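Local atomic coordinates of nitrate transport protein nrtA (Synechocystis sp., PDB entry 2G29), a protein that binds nitrate in the periplasm as the solute-binding component of the NrtABCD ABC transporter, which takes up nitrate and probably nitrite. Residues Leu82-Ala85 with Ile89-Ala92. Sequence-based numbering, arbitrary orientation.
Sequences LGSA and IDGA
Ser84 holds OG between its own backbone N and carbonyl carbon (chi1 65°), while Asp90 sets CG anti to the carbonyl carbon and beside the backbone N (chi1 -56°), and these two rotations bring hydroxyl and carboxylate together. Ser84 OG donates to Asp90 OD1 at 2.6 Å, arriving on the syn side and 19° out of the carboxylate plane. A water donates to Asp90 OD1 over 2.7 Å. The same water accepts the N-H of Ser84, its oxygen lying 2.9 Å from Ser84 N. Asp90 thus grips one serine twice, directly and through water. The other oxygen, OD2, takes the backbone N-H of Lys36, so the carboxylate's rotation is probably fixed. Alongside, Gly83 CA makes a CH···O contact with Ile89 O at 3.5 Å; Gly83, the first residue to leave helical geometry after helix 73-82, does so with positive phi, which favours glycine. The example illustrates how a buried aspartate can brace the loop between a helix and the strand that follows. In this alpha/beta domain of a periplasmic binding protein, Ile89 packs back on Asn79 and Leu80, its side chain about 8 Å from that of nitrate-binding Trp73, and strand 91-95 enters the mixed sheet between strands 36-39 and 240-245.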
ATOM      1  N   LEU A  82     -19.557  -4.961  -5.210  1.00 12.59           N
ATOM      2  CA  LEU A  82     -20.802  -4.424  -5.727  1.00 12.77           C
ATOM      3  C   LEU A  82     -20.704  -3.850  -7.154  1.00 12.79           C
ATOM      4  O   LEU A  82     -21.581  -4.137  -8.013  1.00 14.86           O
ATOM      5  CB  LEU A  82     -21.321  -3.311  -4.831  1.00 15.31           C
ATOM      6  CG  LEU A  82     -22.083  -3.657  -3.576  1.00 18.18           C
ATOM      7  CD1 LEU A  82     -22.446  -2.316  -2.939  1.00 18.49           C
ATOM      8  CD2 LEU A  82     -23.331  -4.511  -3.867  1.00 19.22           C
ATOM      9  N   GLY A  83     -19.697  -3.003  -7.400  1.00 11.74           N
ATOM     10  CA  GLY A  83     -19.533  -2.365  -8.691  1.00 13.17           C
ATOM     11  C   GLY A  83     -20.389  -1.113  -8.697  1.00 14.27           C
ATOM     12  O   GLY A  83     -21.336  -1.001  -7.909  1.00 14.78           O
ATOM     13  N   SER A  84     -20.083  -0.183  -9.581  1.00 14.27           N
ATOM     14  CA  SER A  84     -20.855   1.052  -9.619  1.00 15.17           C
ATOM     15  C   SER A  84     -22.332   0.886  -9.972  1.00 16.66           C
ATOM     16  O   SER A  84     -23.163   1.627  -9.462  1.00 16.41           O
ATOM     17  CB  SER A  84     -20.194   2.061 -10.561  1.00 17.20           C
ATOM     18  OG  SER A  84     -20.219   1.606 -11.888  1.00 14.29           O
ATOM     19  N   ALA A  85     -22.662  -0.095 -10.802  1.00 16.89           N
ATOM     20  CA  ALA A  85     -24.054  -0.290 -11.202  1.00 19.96           C
ATOM     21  C   ALA A  85     -24.948  -0.655 -10.016  1.00 21.06           C
ATOM     22  O   ALA A  85     -26.169  -0.434 -10.045  1.00 24.45           O
ATOM     23  CB  ALA A  85     -24.139  -1.372 -12.296  1.00 19.42           C
ATOM     24  N   ILE A  89     -18.177   0.873  -6.254  1.00 11.01           N
ATOM     25  CA  ILE A  89     -17.134   1.610  -6.983  1.00 10.62           C
ATOM     26  C   ILE A  89     -16.559   0.769  -8.128  1.00 11.17           C
ATOM     27  O   ILE A  89     -16.702  -0.470  -8.144  1.00 12.54           O
ATOM     28  CB  ILE A  89     -15.961   2.098  -6.008  1.00 11.95           C
ATOM     29  CG1 ILE A  89     -15.314   0.867  -5.320  1.00 11.46           C
ATOM     30  CG2 ILE A  89     -16.505   3.090  -4.977  1.00 12.55           C
ATOM     31  CD1 ILE A  89     -14.255   1.270  -4.325  1.00 12.47           C
ATOM     32  N   ASP A  90     -15.917   1.442  -9.078  1.00 12.17           N
ATOM     33  CA  ASP A  90     -15.299   0.822 -10.248  1.00 10.76           C
ATOM     34  C   ASP A  90     -13.832   0.458 -10.055  1.00 11.20           C
ATOM     35  O   ASP A  90     -13.309  -0.430 -10.748  1.00 12.05           O
ATOM     36  CB  ASP A  90     -15.377   1.785 -11.449  1.00 12.23           C
ATOM     37  CG  ASP A  90     -16.811   2.231 -11.770  1.00 13.06           C
ATOM     38  OD1 ASP A  90     -17.638   1.373 -12.125  1.00 14.27           O
ATOM     39  OD2 ASP A  90     -17.097   3.442 -11.649  1.00 14.04           O
ATOM     40  N   GLY A  91     -13.164   1.179  -9.154  1.00 10.35           N
ATOM     41  CA  GLY A  91     -11.762   0.921  -8.911  1.00 11.00           C
ATOM     42  C   GLY A  91     -11.356   1.616  -7.632  1.00  9.56           C
ATOM     43  O   GLY A  91     -12.170   2.284  -6.984  1.00 11.06           O
ATOM     44  N   ALA A  92     -10.083   1.502  -7.274  1.00 11.27           N
ATOM     45  CA  ALA A  92      -9.631   2.083  -6.014  1.00 10.56           C
ATOM     46  C   ALA A  92      -8.131   2.162  -5.872  1.00 10.98           C
ATOM     47  O   ALA A  92      -7.399   1.437  -6.544  1.00 11.66           O
ATOM     48  CB  ALA A  92     -10.127   1.187  -4.855  1.00 11.22           C
TER
HETATM   49  O   HOH W   1     -18.218  -1.177 -11.536  1.00 16.96           O